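Long-range contacts in NADPH-ferredoxin reductase FprA (Mycobacterium tuberculosis, PDB 1LQT), which passes electrons between NADPH and ferredoxin by way of a bound FAD, and may thereby supply cytochrome P450 systems: residues L145-N155 with G190-G198; V284-E293 with A304-A315. One frame throughout, in Å; residues are numbered along the deposited sequence. Where two conformers were deposited one is given.

How the contacts relate
Contacts 1 and 2 illustrate how the place of a strand pair in a fold sets its chemistry. Contact 1 joins two inner strands of the parallel NADP-binding sheet; it is mostly buried, with aliphatic side chains along the strands and a salt bridge at the end remote from the nucleotide. Contact 2 belongs to an antiparallel hairpin, partly buried, where the backbone ladder is supplemented by charged side chains and by Asx and ST turns. The two touch, their centres about 14 Å apart: Ala315, at the end of the hairpin, packs on Val151, and Arg149 NH1 probably bonds to Pro314 O. From there the chain enters strand 317-320, which flanks strand 149-153 in the parallel sheet.

Contact 1: residues L145-N155 with G190-G198. With ODP (4-oxo-nicotinamide-adenine dinucleotide phosphate), chain I.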
loop_
_atom_site.group_PDB
_atom_site.type_symbol
_atom_site.label_atom_id
_atom_site.label_comp_id
_atom_site.label_asym_id
_atom_site.label_seq_id
_atom_site.Cartn_x
_atom_site.Cartn_y
_atom_site.Cartn_z
ATOM N N LEU A 145 -3.851 -20.197 -9.081
ATOM C CA LEU A 145 -5.210 -19.745 -8.900
ATOM C C LEU A 145 -6.212 -20.751 -9.452
ATOM O O LEU A 145 -7.354 -20.403 -9.716
ATOM C CB LEU A 145 -5.400 -18.380 -9.559
ATOM C CG LEU A 145 -4.447 -17.315 -9.040
ATOM C CD1 LEU A 145 -4.760 -15.974 -9.695
ATOM C CD2 LEU A 145 -4.507 -17.202 -7.536
ATOM N N SER A 146 -5.813 -22.011 -9.576
ATOM C CA SER A 146 -6.668 -23.035 -10.185
ATOM C C SER A 146 -7.570 -23.769 -9.205
ATOM O O SER A 146 -8.459 -24.487 -9.633
ATOM C CB SER A 146 -5.825 -24.056 -10.960
ATOM O OG SER A 146 -5.077 -24.875 -10.099
ATOM N N GLY A 147 -7.332 -23.634 -7.903
ATOM C CA GLY A 147 -8.114 -24.355 -6.927
ATOM C C GLY A 147 -9.426 -23.676 -6.632
ATOM O O GLY A 147 -9.533 -22.450 -6.656
ATOM N N ALA A 148 -10.410 -24.452 -6.234
ATOM C CA ALA A 148 -11.735 -23.941 -6.050
ATOM C C ALA A 148 -11.950 -22.970 -4.917
ATOM O O ALA A 148 -12.882 -22.191 -4.985
ATOM C CB ALA A 148 -12.741 -25.104 -5.931
ATOM N N ARG A 149 -11.170 -23.058 -3.857
ATOM C CA ARG A 149 -11.399 -22.176 -2.706
ATOM C C ARG A 149 -10.128 -21.430 -2.319
ATOM O O ARG A 149 -9.056 -22.025 -2.171
ATOM C CB ARG A 149 -11.913 -22.916 -1.471
ATOM C CG ARG A 149 -12.196 -21.978 -0.301
ATOM C CD ARG A 149 -12.792 -22.627 0.932
ATOM N NE ARG A 149 -14.158 -23.093 0.677
ATOM C CZ ARG A 149 -14.524 -24.383 0.592
ATOM N NH1 ARG A 149 -13.673 -25.381 0.769
ATOM N NH2 ARG A 149 -15.778 -24.680 0.331
ATOM N N ALA A 150 -10.298 -20.122 -2.150
ATOM C CA ALA A 150 -9.260 -19.273 -1.578
ATOM C C ALA A 150 -9.771 -18.725 -0.242
ATOM O O ALA A 150 -10.964 -18.469 -0.080
ATOM C CB ALA A 150 -8.930 -18.139 -2.508
ATOM N N VAL A 151 -8.848 -18.517 0.688
ATOM C CA VAL A 151 -9.145 -17.920 1.986
ATOM C C VAL A 151 -8.302 -16.667 2.116
ATOM O O VAL A 151 -7.113 -16.687 1.871
ATOM C CB VAL A 151 -8.845 -18.916 3.085
ATOM C CG1 VAL A 151 -8.975 -18.270 4.449
ATOM C CG2 VAL A 151 -9.794 -20.119 2.992
ATOM N N VAL A 152 -8.960 -15.585 2.510
ATOM C CA VAL A 152 -8.328 -14.304 2.770
ATOM C C VAL A 152 -8.503 -13.993 4.239
ATOM O O VAL A 152 -9.610 -13.975 4.755
ATOM C CB VAL A 152 -8.936 -13.189 1.909
ATOM C CG1 VAL A 152 -8.263 -11.853 2.230
ATOM C CG2 VAL A 152 -8.801 -13.495 0.425
ATOM N N ILE A 153 -7.394 -13.759 4.919
ATOM C CA ILE A 153 -7.414 -13.418 6.348
ATOM C C ILE A 153 -7.375 -11.903 6.496
ATOM O O ILE A 153 -6.509 -11.271 5.917
ATOM C CB ILE A 153 -6.233 -14.032 7.098
ATOM C CG1 ILE A 153 -6.077 -15.525 6.823
ATOM C CG2 ILE A 153 -6.350 -13.728 8.586
ATOM C CD1 ILE A 153 -7.262 -16.386 7.161
ATOM N N GLY A 154 -8.305 -11.343 7.262
ATOM C CA GLY A 154 -8.312 -9.940 7.587
ATOM C C GLY A 154 -9.607 -9.257 7.205
ATOM O O GLY A 154 -10.358 -9.739 6.363
ATOM N N ASN A 155 -9.849 -8.124 7.836
ATOM C CA ASN A 155 -11.070 -7.349 7.659
ATOM C C ASN A 155 -10.790 -5.880 7.368
ATOM O O ASN A 155 -11.531 -5.013 7.809
ATOM C CB ASN A 155 -12.003 -7.482 8.878
ATOM C CG ASN A 155 -12.931 -8.712 8.882
ATOM O OD1 ASN A 155 -13.691 -8.813 9.839
ATOM N ND2 ASN A 155 -12.872 -9.595 7.898
ATOM N N GLY A 190 -10.733 -20.195 -11.891
ATOM C CA GLY A 190 -10.593 -21.416 -11.107
ATOM C C GLY A 190 -11.257 -21.315 -9.749
ATOM O O GLY A 190 -11.923 -22.233 -9.286
ATOM N N ILE A 191 -11.091 -20.169 -9.140
ATOM C CA ILE A 191 -11.632 -19.974 -7.811
ATOM C C ILE A 191 -13.139 -19.779 -7.883
ATOM O O ILE A 191 -13.638 -18.929 -8.603
ATOM C CB ILE A 191 -10.930 -18.786 -7.132
ATOM C CG1 ILE A 191 -9.486 -19.170 -6.835
ATOM C CG2 ILE A 191 -11.679 -18.362 -5.900
ATOM C CD1 ILE A 191 -8.635 -18.039 -6.576
ATOM N N GLN A 192 -13.846 -20.583 -7.110
ATOM C CA GLN A 192 -15.304 -20.514 -7.048
ATOM C C GLN A 192 -15.790 -19.850 -5.771
ATOM O O GLN A 192 -16.910 -19.419 -5.717
ATOM C CB GLN A 192 -15.898 -21.924 -7.143
ATOM C CG GLN A 192 -15.560 -22.648 -8.452
ATOM C CD GLN A 192 -16.211 -22.038 -9.668
ATOM O OE1 GLN A 192 -17.182 -21.264 -9.572
ATOM N NE2 GLN A 192 -15.685 -22.388 -10.836
ATOM N N GLU A 193 -14.948 -19.811 -4.744
ATOM C CA GLU A 193 -15.329 -19.240 -3.461
ATOM C C GLU A 193 -14.112 -18.617 -2.803
ATOM O O GLU A 193 -13.049 -19.236 -2.766
ATOM C CB GLU A 193 -15.883 -20.312 -2.514
ATOM C CG GLU A 193 -16.311 -19.802 -1.159
ATOM C CD GLU A 193 -17.030 -20.855 -0.333
ATOM O OE1 GLU A 193 -18.220 -21.053 -0.565
ATOM O OE2 GLU A 193 -16.397 -21.490 0.523
ATOM N N VAL A 194 -14.288 -17.405 -2.300
ATOM C CA VAL A 194 -13.319 -16.777 -1.422
ATOM C C VAL A 194 -13.987 -16.603 -0.070
ATOM O O VAL A 194 -15.066 -16.051 0.010
ATOM C CB VAL A 194 -12.869 -15.392 -1.937
ATOM C CG1 VAL A 194 -11.938 -14.728 -0.946
ATOM C CG2 VAL A 194 -12.182 -15.508 -3.285
ATOM N N VAL A 195 -13.322 -17.079 0.959
ATOM C CA VAL A 195 -13.797 -16.906 2.326
ATOM C C VAL A 195 -12.914 -15.860 2.997
ATOM O O VAL A 195 -11.708 -16.019 3.090
ATOM C CB VAL A 195 -13.759 -18.201 3.139
ATOM C CG1 VAL A 195 -14.404 -17.975 4.478
ATOM C CG2 VAL A 195 -14.478 -19.317 2.376
ATOM N N ILE A 196 -13.514 -14.746 3.394
ATOM C CA ILE A 196 -12.848 -13.636 4.094
ATOM C C ILE A 196 -13.068 -13.862 5.574
ATOM O O ILE A 196 -14.197 -13.894 6.052
ATOM C CB ILE A 196 -13.425 -12.304 3.664
ATOM C CG1 ILE A 196 -13.244 -12.107 2.171
ATOM C CG2 ILE A 196 -12.768 -11.169 4.451
ATOM C CD1 ILE A 196 -13.911 -10.903 1.623
ATOM N N VAL A 197 -11.968 -14.000 6.298
ATOM C CA VAL A 197 -11.977 -14.463 7.684
ATOM C C VAL A 197 -11.456 -13.353 8.603
ATOM O O VAL A 197 -10.270 -13.004 8.557
ATOM C CB VAL A 197 -11.096 -15.720 7.816
ATOM C CG1 VAL A 197 -11.156 -16.278 9.215
ATOM C CG2 VAL A 197 -11.516 -16.780 6.814
ATOM N N GLY A 198 -12.353 -12.817 9.429
ATOM C CA GLY A 198 -12.060 -11.759 10.378
ATOM C C GLY A 198 -11.988 -12.307 11.784
ATOM O O GLY A 198 -12.880 -13.016 12.212
HETATM O O1X ODP I . -8.705 -7.230 14.762
HETATM P P2B ODP I . -8.056 -6.201 13.887
HETATM O O2X ODP I . -8.875 -4.940 13.702
HETATM O O3X ODP I . -6.629 -5.880 14.300
HETATM O O2B ODP I . -7.996 -6.939 12.455
HETATM C C2B ODP I . -7.129 -6.513 11.408
HETATM C C3B ODP I . -7.807 -5.792 10.265
HETATM O O3B ODP I . -9.058 -6.398 9.976
HETATM C C1B ODP I . -6.568 -7.705 10.723
HETATM N N9A ODP I . -5.565 -8.460 11.431
HETATM C C8A ODP I . -4.356 -8.027 11.915
HETATM N N7A ODP I . -3.660 -9.012 12.453
HETATM C C5A ODP I . -4.429 -10.143 12.320
HETATM C C4A ODP I . -5.624 -9.792 11.689
HETATM N N3A ODP I . -6.623 -10.654 11.373
HETATM C C2A ODP I . -6.384 -11.925 11.744
HETATM N N1A ODP I . -5.245 -12.359 12.352
HETATM C C6A ODP I . -4.252 -11.469 12.647
HETATM N N6A ODP I . -3.127 -11.961 13.184
HETATM O O4B ODP I . -6.003 -7.164 9.543
HETATM C C4B ODP I . -6.849 -6.088 9.110
HETATM C C5B ODP I . -5.995 -4.915 8.729
HETATM O O5B ODP I . -6.833 -3.948 8.140
HETATM P PA ODP I . -6.261 -2.484 7.862
HETATM O O1A ODP I . -7.362 -1.670 7.353
HETATM O O2A ODP I . -5.502 -1.979 9.024
HETATM O O3 ODP I . -5.153 -2.765 6.747
HETATM P PN ODP I . -5.238 -3.008 5.139
HETATM O O1N ODP I . -6.447 -3.781 4.781
HETATM O O2N ODP I . -3.893 -3.516 4.801
HETATM O O5D ODP I . -5.453 -1.553 4.571
HETATM C C5D ODP I . -4.402 -0.570 4.758
HETATM C C4D ODP I . -5.000 0.808 4.579
HETATM O O4D ODP I . -5.257 1.107 3.212
HETATM C C1D ODP I . -6.620 1.511 3.066
HETATM C C2D ODP I . -7.310 0.943 4.234
HETATM O O2D ODP I . -8.590 1.413 4.457
HETATM C C3D ODP I . -6.313 0.984 5.331
HETATM O O3D ODP I . -6.375 2.258 5.937
HETATM N N1N ODP I . -7.111 1.282 1.753
HETATM C C2N ODP I . -8.206 2.066 1.324
HETATM C C3N ODP I . -8.941 1.622 0.276
HETATM C C7N ODP I . -10.126 2.535 -0.069
HETATM N N7N ODP I . -10.873 2.135 -1.065
HETATM O O7N ODP I . -10.298 3.561 0.627
HETATM C C4N ODP I . -8.708 0.411 -0.393
HETATM O O99 ODP I . -9.436 -0.035 -1.332
HETATM C C5N ODP I . -7.579 -0.394 0.091
HETATM C C6N ODP I . -6.807 0.060 1.183
HETATM O O HOH W 1 -8.123 -18.640 -12.154
HETATM O O HOH W 2 -18.760 -23.575 0.166
HETATM O O HOH W 3 -15.066 -11.449 7.530
#
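The NADP-binding Rossmann-type sheet supplies these parallel strands, 149-153 and 193-197, joined through helical segments. Backbone bonds go back and forth between the strands, from Ala148 O, which accepts from Gln192 N and Glu193 N, to Gly154 N, which donates to Val197 O (2.9 Å). On the face packed by helix 157-167, Val152 CG2 meets Val194 CG1 at 3.6 Å; on the other, Val197 lies alongside Ile153 and touches Val151 CG1 through its CG2. Arg149 and Glu193 run side by side, both with CG anti to the backbone N, and a bend at chi3 (-68°) turns Arg149 NE onto Glu193 OE2 at 2.8 Å. The oxygen lies in the guanidinium plane, but is met on its anti side and well out of the carboxylate plane; Glu193 OE1 pairs with Arg266. At the far end the glycine-rich turn begins at Gly154. The Asn155 amide packs against Gly198 CA, while ND2 bonds to Gly154 O, from above that carbonyl's plane, and to a water shared with Ile196 O. Ile153 CG2 lies 3.6 Å from adenine C2A of the cofactor derivative, and Asn155 N donates to its ribose O3B at 2.9 Å.

Contact 2: residues V284-E293 with A304-A315; sequences VERIVLGRNE and AKDTGEREELPA
Arg291 lies alongside Glu309 and grips it side-on: NE donates to OE1 at 2.8 Å and NH2 to OE2 at 2.7 Å, each on the syn side but well out of the carboxylate plane. Carboxylate and guanidinium are accordingly turned 42° from each other. Thr307 CG2 sits over the centre of one guanidinium face, 3.9 Å above the plane, so the arginine is held at its edge by charge and over a face by a methyl group. The same threonine fixes the backbone of Arg291. Arg291 O accepts from Thr307 N, and a chi1 of 61° swings Thr307 OG1 onto the same oxygen; OG1 also accepts from Glu309 N in an ST turn. Beside it Asp306 makes an Asx turn, its OD1 taking Gly308 N from above the carboxylate plane, while Arg310 grips the carboxylate end-on with NH1 and NH2. A water joins Asp306 OD1 to Asn292 OD1; the amide nitrogen of Asn292 bonds to Ser274 and to Arg199 O, on the side of the NADP site.

Farther from Thr307, Leu289 and Glu311 exchange two backbone bonds, as do Ile287 and Leu313. Val288 fits between charged side chains: its CG1 is 3.9 Å from CD of Arg310, whose side chain crosses the valine at about a right angle, and its CG2 is 3.5 Å from Glu312 OE2, an oxygen paired with Lys279. On the opposite face Ile287 CG2 packs on Leu313 CB at 4.1 Å, and Leu289 CD1 nears Leu313 CD2. Glu293 and Lys305 are likewise doubly bonded, in a strongly twisted antiparallel beta hairpin, 286-296 with 302-314, with an Asx turn at Asp306 and an ST turn at Thr307 in its second arm.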
loop_
_atom_site.group_PDB
_atom_site.type_symbol
_atom_site.label_atom_id
_atom_site.label_comp_id
_atom_site.label_asym_id
_atom_site.label_seq_id
_atom_site.Cartn_x
_atom_site.Cartn_y
_atom_site.Cartn_z
ATOM N N VAL A 284 -0.449 -25.598 0.160
ATOM C CA VAL A 284 -1.669 -25.428 0.917
ATOM C C VAL A 284 -2.764 -26.325 0.367
ATOM O O VAL A 284 -3.068 -26.290 -0.832
ATOM C CB VAL A 284 -2.132 -23.970 0.856
ATOM C CG1 VAL A 284 -3.478 -23.800 1.522
ATOM C CG2 VAL A 284 -1.125 -23.043 1.489
ATOM N N GLU A 285 -3.389 -27.074 1.289
ATOM C CA GLU A 285 -4.537 -27.912 0.962
ATOM C C GLU A 285 -5.715 -27.705 1.883
ATOM O O GLU A 285 -6.841 -27.971 1.508
ATOM C CB GLU A 285 -4.151 -29.384 0.956
ATOM C CG GLU A 285 -3.158 -29.723 -0.133
ATOM C CD GLU A 285 -2.824 -31.193 -0.169
ATOM O OE1 GLU A 285 -1.868 -31.620 0.528
ATOM O OE2 GLU A 285 -3.543 -31.916 -0.880
ATOM N N ARG A 286 -5.481 -27.250 3.103
ATOM C CA ARG A 286 -6.564 -27.027 4.068
ATOM C C ARG A 286 -6.083 -26.043 5.106
ATOM O O ARG A 286 -4.882 -25.832 5.280
ATOM C CB ARG A 286 -7.124 -28.291 4.650
ATOM C CG ARG A 286 -6.188 -29.204 5.279
ATOM C CD ARG A 286 -6.590 -30.751 5.199
ATOM N NE ARG A 286 -5.350 -31.472 5.420
ATOM C CZ ARG A 286 -4.552 -31.927 4.495
ATOM N NH1 ARG A 286 -4.927 -31.943 3.227
ATOM N NH2 ARG A 286 -3.392 -32.468 4.861
ATOM N N ILE A 287 -7.042 -25.432 5.786
ATOM C CA ILE A 287 -6.742 -24.511 6.844
ATOM C C ILE A 287 -7.562 -24.865 8.060
ATOM O O ILE A 287 -8.728 -25.211 7.967
ATOM C CB ILE A 287 -6.978 -23.035 6.385
ATOM C CG1 ILE A 287 -6.459 -22.016 7.405
ATOM C CG2 ILE A 287 -8.430 -22.781 6.011
ATOM C CD1 ILE A 287 -6.390 -20.595 6.891
ATOM N N VAL A 288 -6.907 -24.759 9.208
ATOM C CA VAL A 288 -7.561 -24.938 10.502
ATOM C C VAL A 288 -7.968 -23.577 11.028
ATOM O O VAL A 288 -7.147 -22.674 11.099
ATOM C CB VAL A 288 -6.624 -25.625 11.514
ATOM C CG1 VAL A 288 -7.335 -25.865 12.857
ATOM C CG2 VAL A 288 -6.100 -26.933 10.937
ATOM N N LEU A 289 -9.246 -23.455 11.375
ATOM C CA LEU A 289 -9.832 -22.215 11.869
ATOM C C LEU A 289 -10.302 -22.411 13.303
ATOM O O LEU A 289 -10.721 -23.498 13.706
ATOM C CB LEU A 289 -11.032 -21.840 10.995
ATOM C CG LEU A 289 -10.723 -21.644 9.516
ATOM C CD1 LEU A 289 -12.014 -21.419 8.746
ATOM C CD2 LEU A 289 -9.740 -20.515 9.272
ATOM N N GLY A 290 -10.199 -21.333 14.067
ATOM C CA GLY A 290 -10.644 -21.306 15.447
ATOM C C GLY A 290 -11.677 -20.221 15.652
ATOM O O GLY A 290 -11.551 -19.118 15.136
ATOM N N ARG A 291 -12.699 -20.520 16.454
ATOM C CA ARG A 291 -13.716 -19.546 16.779
ATOM C C ARG A 291 -13.257 -18.719 17.979
ATOM O O ARG A 291 -12.765 -19.252 18.965
ATOM C CB ARG A 291 -15.057 -20.240 17.079
ATOM C CG ARG A 291 -16.183 -19.276 17.319
ATOM C CD ARG A 291 -17.528 -19.947 17.487
ATOM N NE ARG A 291 -17.663 -20.702 18.721
ATOM C CZ ARG A 291 -18.220 -20.254 19.836
ATOM N NH1 ARG A 291 -18.637 -19.025 19.928
ATOM N NH2 ARG A 291 -18.375 -21.107 20.857
ATOM N N ASN A 292 -13.520 -17.423 17.890
ATOM C CA ASN A 292 -13.251 -16.456 18.934
ATOM C C ASN A 292 -14.542 -15.921 19.539
ATOM O O ASN A 292 -15.596 -15.931 18.899
ATOM C CB ASN A 292 -12.476 -15.266 18.346
ATOM C CG ASN A 292 -11.178 -15.684 17.728
ATOM O OD1 ASN A 292 -10.494 -16.564 18.242
ATOM N ND2 ASN A 292 -10.810 -15.029 16.627
ATOM N N GLU A 293 -14.409 -15.380 20.744
ATOM C CA GLU A 293 -15.415 -14.543 21.367
ATOM C C GLU A 293 -14.785 -13.186 21.663
ATOM O O GLU A 293 -13.598 -13.098 21.861
ATOM C CB GLU A 293 -15.918 -15.168 22.670
ATOM C CG GLU A 293 -16.675 -16.487 22.458
ATOM C CD GLU A 293 -16.988 -17.212 23.739
ATOM O OE1 GLU A 293 -16.076 -17.369 24.545
ATOM O OE2 GLU A 293 -18.141 -17.618 23.957
ATOM N N ALA A 304 -10.341 -10.334 20.531
ATOM C CA ALA A 304 -10.723 -11.707 20.268
ATOM C C ALA A 304 -10.053 -12.636 21.261
ATOM O O ALA A 304 -8.858 -12.541 21.492
ATOM C CB ALA A 304 -10.285 -12.095 18.860
ATOM N N LYS A 305 -10.818 -13.571 21.815
ATOM C CA LYS A 305 -10.311 -14.628 22.683
ATOM C C LYS A 305 -10.680 -15.982 22.081
ATOM O O LYS A 305 -11.846 -16.265 21.818
ATOM C CB LYS A 305 -10.889 -14.514 24.089
ATOM C CG LYS A 305 -10.439 -15.541 25.057
ATOM C CD LYS A 305 -11.009 -15.306 26.449
ATOM C CE LYS A 305 -10.511 -16.332 27.469
ATOM N NZ LYS A 305 -11.411 -16.332 28.663
ATOM N N ASP A 306 -9.680 -16.802 21.867
ATOM C CA ASP A 306 -9.875 -18.146 21.315
ATOM C C ASP A 306 -10.740 -19.006 22.224
ATOM O O ASP A 306 -10.479 -19.112 23.419
ATOM C CB ASP A 306 -8.496 -18.765 21.151
ATOM C CG ASP A 306 -8.501 -20.164 20.609
ATOM O OD1 ASP A 306 -9.421 -20.512 19.825
ATOM O OD2 ASP A 306 -7.566 -20.932 20.910
ATOM N N THR A 307 -11.750 -19.643 21.643
ATOM C CA THR A 307 -12.558 -20.632 22.367
ATOM C C THR A 307 -11.905 -21.991 22.472
ATOM O O THR A 307 -12.339 -22.813 23.279
ATOM C CB THR A 307 -13.877 -20.918 21.657
ATOM O OG1 THR A 307 -13.630 -21.461 20.347
ATOM C CG2 THR A 307 -14.718 -19.688 21.536
ATOM N N GLY A 308 -10.898 -22.243 21.641
ATOM C CA GLY A 308 -10.282 -23.552 21.532
ATOM C C GLY A 308 -10.902 -24.498 20.531
ATOM O O GLY A 308 -10.369 -25.573 20.245
ATOM N N GLU A 309 -12.049 -24.133 20.008
ATOM C CA GLU A 309 -12.700 -24.940 18.991
ATOM C C GLU A 309 -11.912 -24.896 17.694
ATOM O O GLU A 309 -11.368 -23.852 17.325
ATOM C CB GLU A 309 -14.077 -24.390 18.740
ATOM C CG GLU A 309 -15.006 -24.496 19.929
ATOM C CD GLU A 309 -16.277 -23.683 19.764
ATOM O OE1 GLU A 309 -16.603 -23.281 18.618
ATOM O OE2 GLU A 309 -16.946 -23.412 20.800
ATOM N N ARG A 310 -11.906 -26.026 16.986
ATOM C CA ARG A 310 -11.146 -26.146 15.725
ATOM C C ARG A 310 -12.007 -26.744 14.628
ATOM O O ARG A 310 -12.706 -27.718 14.875
ATOM C CB ARG A 310 -9.883 -26.970 15.953
ATOM C CG ARG A 310 -8.985 -26.392 17.036
ATOM C CD ARG A 310 -8.290 -25.129 16.555
ATOM N NE ARG A 310 -7.409 -24.560 17.574
ATOM C CZ ARG A 310 -7.710 -23.521 18.346
ATOM N NH1 ARG A 310 -8.879 -22.918 18.271
ATOM N NH2 ARG A 310 -6.810 -23.053 19.204
ATOM N N GLU A 311 -11.902 -26.156 13.439
ATOM C CA GLU A 311 -12.638 -26.556 12.230
ATOM C C GLU A 311 -11.571 -26.584 11.124
ATOM O O GLU A 311 -10.707 -25.733 11.099
ATOM C CB GLU A 311 -13.657 -25.408 11.906
ATOM C CG GLU A 311 -14.425 -25.398 10.608
ATOM C CD GLU A 311 -15.087 -24.048 10.332
ATOM O OE1 GLU A 311 -15.457 -23.794 9.153
ATOM O OE2 GLU A 311 -15.236 -23.221 11.265
ATOM N N GLU A 312 -11.640 -27.539 10.211
ATOM C CA GLU A 312 -10.752 -27.545 9.043
ATOM C C GLU A 312 -11.605 -27.321 7.792
ATOM O O GLU A 312 -12.728 -27.833 7.679
ATOM C CB GLU A 312 -9.918 -28.841 8.942
ATOM C CG GLU A 312 -9.079 -29.111 10.193
ATOM C CD GLU A 312 -7.916 -30.071 9.998
ATOM O OE1 GLU A 312 -7.765 -30.612 8.892
ATOM O OE2 GLU A 312 -7.122 -30.230 10.971
ATOM N N LEU A 313 -11.057 -26.550 6.861
ATOM C CA LEU A 313 -11.710 -26.209 5.605
ATOM C C LEU A 313 -10.728 -26.438 4.449
ATOM O O LEU A 313 -9.600 -25.958 4.542
ATOM C CB LEU A 313 -12.063 -24.727 5.656
ATOM C CG LEU A 313 -12.858 -24.123 4.523
ATOM C CD1 LEU A 313 -14.246 -24.708 4.447
ATOM C CD2 LEU A 313 -12.958 -22.603 4.736
ATOM N N PRO A 314 -11.094 -27.144 3.375
ATOM C CA PRO A 314 -10.172 -27.249 2.237
ATOM C C PRO A 314 -9.932 -25.897 1.599
ATOM O O PRO A 314 -10.865 -25.123 1.459
ATOM C CB PRO A 314 -10.897 -28.175 1.263
ATOM C CG PRO A 314 -11.968 -28.828 2.104
ATOM C CD PRO A 314 -12.357 -27.864 3.159
ATOM N N ALA A 315 -8.710 -25.633 1.205
ATOM C CA ALA A 315 -8.371 -24.399 0.518
ATOM C C ALA A 315 -7.079 -24.597 -0.202
ATOM O O ALA A 315 -6.223 -25.316 0.286
ATOM C CB ALA A 315 -8.265 -23.254 1.483
HETATM O O HOH W 4 -9.066 -18.811 17.588
HETATM O O HOH W 5 -13.382 -17.581 24.128
#